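Local coordinates for protein Nadp(h)-dependent ketose reductase (Bemisia argentifolii, PDB 1E3J) that probably interconverts ketoses and polyols, reducing fructose with NADPH as a zinc-containing member of the alcohol dehydrogenase family, at residues 182-186 with 313-318; 7-11 with 58-64. All coordinates share one frame; numbering follows the deposited sequence.

Contact 1: residues 182-186 with 313-318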
ATOM      1  N   LEU A 182     -19.399  -1.958 -19.693  1.00 33.67           N
ATOM      2  CA  LEU A 182     -19.157  -3.345 -20.100  1.00 36.31           C
ATOM      3  C   LEU A 182     -17.696  -3.750 -19.896  1.00 35.65           C
ATOM      4  O   LEU A 182     -17.456  -4.847 -19.404  1.00 36.54           O
ATOM      5  CB  LEU A 182     -19.589  -3.599 -21.563  1.00 35.34           C
ATOM      6  CG  LEU A 182     -21.117  -3.364 -21.749  1.00 40.00           C
ATOM      7  CD1 LEU A 182     -21.517  -3.505 -23.227  1.00 36.31           C
ATOM      8  CD2 LEU A 182     -21.914  -4.340 -20.854  1.00 35.03           C
ATOM      9  N   VAL A 183     -16.721  -2.910 -20.241  1.00 34.08           N
ATOM     10  CA  VAL A 183     -15.332  -3.360 -19.992  1.00 34.59           C
ATOM     11  C   VAL A 183     -15.084  -3.472 -18.469  1.00 34.21           C
ATOM     12  O   VAL A 183     -14.362  -4.367 -18.031  1.00 32.92           O
ATOM     13  CB  VAL A 183     -14.243  -2.472 -20.676  1.00 32.23           C
ATOM     14  CG1 VAL A 183     -14.374  -2.594 -22.160  1.00 35.09           C
ATOM     15  CG2 VAL A 183     -14.355  -1.032 -20.291  1.00 33.15           C
ATOM     16  N   SER A 184     -15.726  -2.616 -17.670  1.00 33.42           N
ATOM     17  CA  SER A 184     -15.589  -2.726 -16.212  1.00 34.29           C
ATOM     18  C   SER A 184     -16.143  -4.068 -15.745  1.00 34.65           C
ATOM     19  O   SER A 184     -15.612  -4.655 -14.802  1.00 34.31           O
ATOM     20  CB  SER A 184     -16.349  -1.620 -15.496  1.00 35.04           C
ATOM     21  OG  SER A 184     -15.744  -0.375 -15.756  1.00 35.41           O
ATOM     22  N   VAL A 185     -17.203  -4.565 -16.390  1.00 34.53           N
ATOM     23  CA  VAL A 185     -17.758  -5.855 -15.979  1.00 34.75           C
ATOM     24  C   VAL A 185     -16.749  -6.930 -16.296  1.00 35.05           C
ATOM     25  O   VAL A 185     -16.431  -7.794 -15.448  1.00 37.37           O
ATOM     26  CB  VAL A 185     -19.104  -6.178 -16.695  1.00 37.48           C
ATOM     27  CG1 VAL A 185     -19.452  -7.674 -16.534  1.00 36.93           C
ATOM     28  CG2 VAL A 185     -20.235  -5.325 -16.097  1.00 32.57           C
ATOM     29  N   LEU A 186     -16.245  -6.883 -17.519  1.00 33.34           N
ATOM     30  CA  LEU A 186     -15.240  -7.839 -17.979  1.00 34.71           C
ATOM     31  C   LEU A 186     -13.972  -7.822 -17.077  1.00 35.67           C
ATOM     32  O   LEU A 186     -13.527  -8.879 -16.607  1.00 36.23           O
ATOM     33  CB  LEU A 186     -14.856  -7.522 -19.437  1.00 34.76           C
ATOM     34  CG  LEU A 186     -15.982  -7.780 -20.484  1.00 36.24           C
ATOM     35  CD1 LEU A 186     -15.604  -7.190 -21.821  1.00 33.33           C
ATOM     36  CD2 LEU A 186     -16.179  -9.291 -20.633  1.00 34.59           C
ATOM     37  N   CYS A 313     -11.647 -12.652 -21.173  1.00 49.74           N
ATOM     38  CA  CYS A 313     -12.477 -11.556 -21.613  1.00 48.47           C
ATOM     39  C   CYS A 313     -12.721 -11.624 -23.092  1.00 47.20           C
ATOM     40  O   CYS A 313     -11.781 -11.610 -23.894  1.00 47.19           O
ATOM     41  CB  CYS A 313     -11.802 -10.213 -21.308  1.00 46.58           C
ATOM     42  SG  CYS A 313     -11.676  -9.922 -19.585  1.00 54.63           S
ATOM     43  N   ASN A 314     -13.990 -11.704 -23.440  1.00 44.78           N
ATOM     44  CA  ASN A 314     -14.413 -11.703 -24.814  1.00 43.27           C
ATOM     45  C   ASN A 314     -14.711 -10.226 -25.030  1.00 42.14           C
ATOM     46  O   ASN A 314     -15.712  -9.718 -24.524  1.00 41.31           O
ATOM     47  CB  ASN A 314     -15.714 -12.492 -24.955  1.00 44.73           C
ATOM     48  CG  ASN A 314     -16.343 -12.341 -26.349  1.00 46.09           C
ATOM     49  OD1 ASN A 314     -16.105 -11.341 -27.052  1.00 41.78           O
ATOM     50  ND2 ASN A 314     -17.175 -13.326 -26.737  1.00 44.25           N
ATOM     51  N   VAL A 315     -13.852  -9.508 -25.736  1.00 41.32           N
ATOM     52  CA  VAL A 315     -14.157  -8.105 -25.966  1.00 39.92           C
ATOM     53  C   VAL A 315     -14.738  -7.933 -27.363  1.00 41.57           C
ATOM     54  O   VAL A 315     -15.356  -6.922 -27.647  1.00 39.89           O
ATOM     55  CB  VAL A 315     -12.902  -7.188 -25.829  1.00 39.41           C
ATOM     56  CG1 VAL A 315     -12.429  -7.159 -24.376  1.00 39.39           C
ATOM     57  CG2 VAL A 315     -11.800  -7.664 -26.741  1.00 37.52           C
ATOM     58  N   LYS A 316     -14.537  -8.928 -28.227  1.00 43.78           N
ATOM     59  CA  LYS A 316     -15.029  -8.858 -29.599  1.00 47.84           C
ATOM     60  C   LYS A 316     -16.553  -8.689 -29.647  1.00 48.12           C
ATOM     61  O   LYS A 316     -17.076  -7.995 -30.524  1.00 47.93           O
ATOM     62  CB  LYS A 316     -14.577 -10.104 -30.404  1.00 50.78           C
ATOM     63  CG  LYS A 316     -15.263 -11.437 -30.020  1.00 56.65           C
ATOM     64  CD  LYS A 316     -14.406 -12.690 -30.385  1.00 60.79           C
ATOM     65  CE  LYS A 316     -13.963 -12.709 -31.867  1.00 63.51           C
ATOM     66  NZ  LYS A 316     -13.014 -13.833 -32.224  1.00 64.12           N
ATOM     67  N   GLN A 317     -17.263  -9.280 -28.692  1.00 46.97           N
ATOM     68  CA  GLN A 317     -18.720  -9.155 -28.669  1.00 48.26           C
ATOM     69  C   GLN A 317     -19.142  -7.706 -28.473  1.00 48.54           C
ATOM     70  O   GLN A 317     -20.327  -7.407 -28.507  1.00 49.51           O
ATOM     71  CB  GLN A 317     -19.318  -9.965 -27.521  1.00 49.82           C
ATOM     72  CG  GLN A 317     -19.077  -9.334 -26.129  1.00 50.58           C
ATOM     73  CD  GLN A 317     -19.394 -10.310 -25.015  1.00 54.64           C
ATOM     74  OE1 GLN A 317     -20.544 -10.723 -24.864  1.00 55.98           O
ATOM     75  NE2 GLN A 317     -18.368 -10.708 -24.236  1.00 54.74           N
ATOM     76  N   LEU A 318     -18.189  -6.810 -28.247  1.00 47.83           N
ATOM     77  CA  LEU A 318     -18.514  -5.404 -28.002  1.00 47.36           C
ATOM     78  C   LEU A 318     -18.711  -4.628 -29.290  1.00 46.13           C
ATOM     79  O   LEU A 318     -19.320  -3.564 -29.308  1.00 44.85           O
ATOM     80  CB  LEU A 318     -17.397  -4.731 -27.188  1.00 47.45           C
ATOM     81  CG  LEU A 318     -17.478  -4.580 -25.662  1.00 50.65           C
ATOM     82  CD1 LEU A 318     -18.428  -5.580 -25.054  1.00 46.92           C
ATOM     83  CD2 LEU A 318     -16.060  -4.727 -25.082  1.00 51.21           C
TER
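L186 pushes the end of its side chain into the bend of 313-318. Its CD1 lies 3.7 Å from the backbone O of N314 and also meets V315 CG1 and L318 CD2, both at 4.1 Å. With CG anti to the carbonyl carbon (chi1 -68°), beside the backbone N, the branch is turned so that CD1 ends against N314 O. On one flank C313 SG rests 4.0 Å from L186 CB. On the other, L318 splits its two methyls between residues one turn earlier: CD2 reaches V183 CG1 at 4.0 Å, the two side chains crossing at about a right angle, while CD1 meets L182 CD1 as these leucines slide past each other in opposite directions. No hydrogen bond joins the segments.

The bend is shaped by its own polar groups. N314 OD1 accepts from Q317 N, an Asx motif, and Q317 NE2 returns a nearly straight bond (2.8 Å, 175°) to N314 O, the oxygen that L186 touches. Q317 OE1 bonds N210, which fixes the other end of the amide.

Helix 179-190 thus packs on the loop between helix 301-309 and strand 319-324. Helix 202-210 adds V207 and A208 against L182, and L154 of helix 151-164 touches both V183 and V315.

Contact 2: residues 7-11 with 58-64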
ATOM      1  N   SER A   7      -6.604   9.515 -44.507  1.00 44.60           N
ATOM      2  CA  SER A   7      -6.615   9.800 -43.074  1.00 44.03           C
ATOM      3  C   SER A   7      -7.863  10.567 -42.749  1.00 43.71           C
ATOM      4  O   SER A   7      -8.326  11.333 -43.578  1.00 45.05           O
ATOM      5  CB  SER A   7      -5.407  10.667 -42.712  1.00 40.69           C
ATOM      6  OG  SER A   7      -4.253  10.189 -43.397  1.00 41.92           O
ATOM      7  N   ALA A   8      -8.421  10.361 -41.563  1.00 41.65           N
ATOM      8  CA  ALA A   8      -9.609  11.097 -41.183  1.00 44.12           C
ATOM      9  C   ALA A   8      -9.178  12.369 -40.436  1.00 45.93           C
ATOM     10  O   ALA A   8      -8.814  12.303 -39.264  1.00 48.53           O
ATOM     11  CB  ALA A   8     -10.493  10.227 -40.312  1.00 42.36           C
ATOM     12  N   VAL A   9      -9.219  13.521 -41.112  1.00 46.36           N
ATOM     13  CA  VAL A   9      -8.801  14.790 -40.533  1.00 46.58           C
ATOM     14  C   VAL A   9      -9.933  15.696 -40.053  1.00 49.46           C
ATOM     15  O   VAL A   9     -10.824  16.062 -40.815  1.00 52.74           O
ATOM     16  CB  VAL A   9      -7.947  15.620 -41.529  1.00 46.62           C
ATOM     17  CG1 VAL A   9      -7.431  16.889 -40.828  1.00 46.17           C
ATOM     18  CG2 VAL A   9      -6.773  14.793 -42.083  1.00 43.22           C
ATOM     19  N   LEU A  10      -9.888  16.081 -38.787  1.00 49.73           N
ATOM     20  CA  LEU A  10     -10.909  16.957 -38.225  1.00 51.97           C
ATOM     21  C   LEU A  10     -10.413  18.398 -38.315  1.00 52.82           C
ATOM     22  O   LEU A  10      -9.402  18.753 -37.696  1.00 52.99           O
ATOM     23  CB  LEU A  10     -11.162  16.600 -36.769  1.00 51.60           C
ATOM     24  CG  LEU A  10     -12.199  17.450 -36.043  1.00 55.45           C
ATOM     25  CD1 LEU A  10     -13.601  17.198 -36.650  1.00 54.52           C
ATOM     26  CD2 LEU A  10     -12.172  17.104 -34.551  1.00 53.96           C
ATOM     27  N   TYR A  11     -11.111  19.216 -39.101  1.00 53.36           N
ATOM     28  CA  TYR A  11     -10.734  20.616 -39.292  1.00 53.78           C
ATOM     29  C   TYR A  11     -11.338  21.532 -38.242  1.00 54.49           C
ATOM     30  O   TYR A  11     -10.758  22.551 -37.898  1.00 56.22           O
ATOM     31  CB  TYR A  11     -11.131  21.097 -40.697  1.00 52.51           C
ATOM     32  CG  TYR A  11     -10.133  20.735 -41.787  1.00 49.90           C
ATOM     33  CD1 TYR A  11      -9.936  19.416 -42.168  1.00 48.04           C
ATOM     34  CD2 TYR A  11      -9.338  21.724 -42.399  1.00 48.19           C
ATOM     35  CE1 TYR A  11      -8.969  19.075 -43.139  1.00 47.70           C
ATOM     36  CE2 TYR A  11      -8.366  21.387 -43.355  1.00 46.57           C
ATOM     37  CZ  TYR A  11      -8.197  20.056 -43.720  1.00 46.61           C
ATOM     38  OH  TYR A  11      -7.274  19.697 -44.689  1.00 48.95           O
ATOM     39  N   VAL A  58      -9.514  21.973 -30.531  1.00 78.46           N
ATOM     40  CA  VAL A  58      -8.909  21.705 -31.835  1.00 77.50           C
ATOM     41  C   VAL A  58      -8.740  23.029 -32.562  1.00 77.05           C
ATOM     42  O   VAL A  58      -9.673  23.540 -33.180  1.00 76.82           O
ATOM     43  CB  VAL A  58      -9.794  20.789 -32.680  1.00 77.67           C
ATOM     44  CG1 VAL A  58      -9.094  20.466 -33.997  1.00 77.03           C
ATOM     45  CG2 VAL A  58     -10.119  19.530 -31.895  1.00 77.42           C
ATOM     46  N   LYS A  59      -7.538  23.580 -32.465  1.00 76.37           N
ATOM     47  CA  LYS A  59      -7.231  24.858 -33.073  1.00 75.29           C
ATOM     48  C   LYS A  59      -6.874  24.708 -34.543  1.00 74.61           C
ATOM     49  O   LYS A  59      -7.176  25.581 -35.348  1.00 75.57           O
ATOM     50  CB  LYS A  59      -6.078  25.522 -32.313  1.00 74.57           C
ATOM     51  N   ASP A  60      -6.237  23.592 -34.886  1.00 73.75           N
ATOM     52  CA  ASP A  60      -5.822  23.307 -36.259  1.00 72.50           C
ATOM     53  C   ASP A  60      -6.246  21.885 -36.647  1.00 70.43           C
ATOM     54  O   ASP A  60      -6.544  21.063 -35.775  1.00 69.47           O
ATOM     55  CB  ASP A  60      -4.297  23.442 -36.378  1.00 75.55           C
ATOM     56  CG  ASP A  60      -3.839  24.892 -36.546  1.00 78.79           C
ATOM     57  OD1 ASP A  60      -4.699  25.779 -36.743  1.00 79.09           O
ATOM     58  OD2 ASP A  60      -2.610  25.145 -36.492  1.00 80.48           O
ATOM     59  N   PRO A  61      -6.289  21.578 -37.961  1.00 68.00           N
ATOM     60  CA  PRO A  61      -6.686  20.229 -38.389  1.00 65.67           C
ATOM     61  C   PRO A  61      -5.912  19.155 -37.619  1.00 63.00           C
ATOM     62  O   PRO A  61      -4.702  19.258 -37.428  1.00 63.68           O
ATOM     63  CB  PRO A  61      -6.380  20.230 -39.897  1.00 65.58           C
ATOM     64  CG  PRO A  61      -5.347  21.285 -40.052  1.00 65.75           C
ATOM     65  CD  PRO A  61      -5.835  22.369 -39.115  1.00 67.12           C
ATOM     66  N   MET A  62      -6.618  18.120 -37.193  1.00 58.97           N
ATOM     67  CA  MET A  62      -6.008  17.061 -36.412  1.00 55.61           C
ATOM     68  C   MET A  62      -6.517  15.679 -36.831  1.00 51.89           C
ATOM     69  O   MET A  62      -7.731  15.464 -36.908  1.00 48.17           O
ATOM     70  CB  MET A  62      -6.327  17.323 -34.923  1.00 57.31           C
ATOM     71  CG  MET A  62      -6.091  16.160 -33.946  1.00 59.91           C
ATOM     72  SD  MET A  62      -6.905  16.429 -32.317  1.00 63.82           S
ATOM     73  CE  MET A  62      -8.582  15.747 -32.642  1.00 63.40           C
ATOM     74  N   VAL A  63      -5.602  14.748 -37.118  1.00 48.86           N
ATOM     75  CA  VAL A  63      -6.040  13.384 -37.444  1.00 47.06           C
ATOM     76  C   VAL A  63      -6.726  12.887 -36.179  1.00 45.71           C
ATOM     77  O   VAL A  63      -6.254  13.102 -35.081  1.00 47.37           O
ATOM     78  CB  VAL A  63      -4.875  12.453 -37.757  1.00 46.91           C
ATOM     79  CG1 VAL A  63      -5.358  11.035 -37.857  1.00 44.67           C
ATOM     80  CG2 VAL A  63      -4.203  12.889 -39.035  1.00 46.94           C
ATOM     81  N   ILE A  64      -7.855  12.235 -36.356  1.00 45.73           N
ATOM     82  CA  ILE A  64      -8.692  11.724 -35.290  1.00 44.45           C
ATOM     83  C   ILE A  64      -8.323  10.229 -35.023  1.00 42.25           C
ATOM     84  O   ILE A  64      -7.562   9.624 -35.782  1.00 40.31           O
ATOM     85  CB  ILE A  64     -10.158  11.924 -35.799  1.00 47.82           C
ATOM     86  CG1 ILE A  64     -10.961  12.787 -34.823  1.00 51.76           C
ATOM     87  CG2 ILE A  64     -10.781  10.601 -36.188  1.00 49.76           C
ATOM     88  CD1 ILE A  64     -11.550  12.059 -33.637  1.00 56.60           C
TER
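L10 and M62 bond to each other twice through their backbones, as an antiparallel hydrogen-bonded pair: L10 N to M62 O and M62 N to L10 O, each 2.9 Å. At M62 O the donor stands above the carbonyl plane, 42° out of it. The third bond, I64 N to A8 O, is 3.1 Å long and runs almost straight out from the carbonyl. L10 O also receives a CA-H...O contact from P61 CA at 3.2 Å, and A8 O a longer one from V63 CA. Between these bonds V9 and V63 form the non-hydrogen-bonded pair; V63 N is satisfied from outside by D122 OD1, and V9 bonds through its backbone to R17 on strand 15-20.

Side chains divide between the two faces. With CG1 anti to its backbone N (chi1 -175°), V9 lies alongside P61, pointing the same way, and CG1 comes within 3.6 Å of P61 CB. That same CB sits over the centre of the Y11 ring, 4.0 Å from its centroid, a CH-pi contact, while Y11 OH bonds E19. On the L10 face, CD2 meets V58 CG2 at 4.1 Å and, more loosely, M62 CE.

The result is a small three-stranded antiparallel sheet, with strand 6-12 between 15-20 and 62-63. It belongs to the GroES-like catalytic domain found in medium-chain alcohol dehydrogenases; beyond I64 the chain runs directly on to the zinc ligands H66 and E67.

In the fold
The two contacts lie on opposite sides of the chain's centre, their own centres 30 Å apart and their nearest atoms about 18 Å apart. Contact 2 belongs to the GroES-like catalytic part, whereas contact 1 sets a helix of the Rossmann-type nucleotide-binding part against the connection leading back to the catalytic sheet. The zinc ion bound by C41, H66 and E67 is their common landmark: it is about 10 Å from the side chain of V183 in contact 1 and about 9 Å from that of I64 in contact 2. Neither contact supplies a zinc ligand. Both approach the same metal at similar range, contact 1 from the nucleotide-binding part and its connecting loop, contact 2 from within the catalytic part.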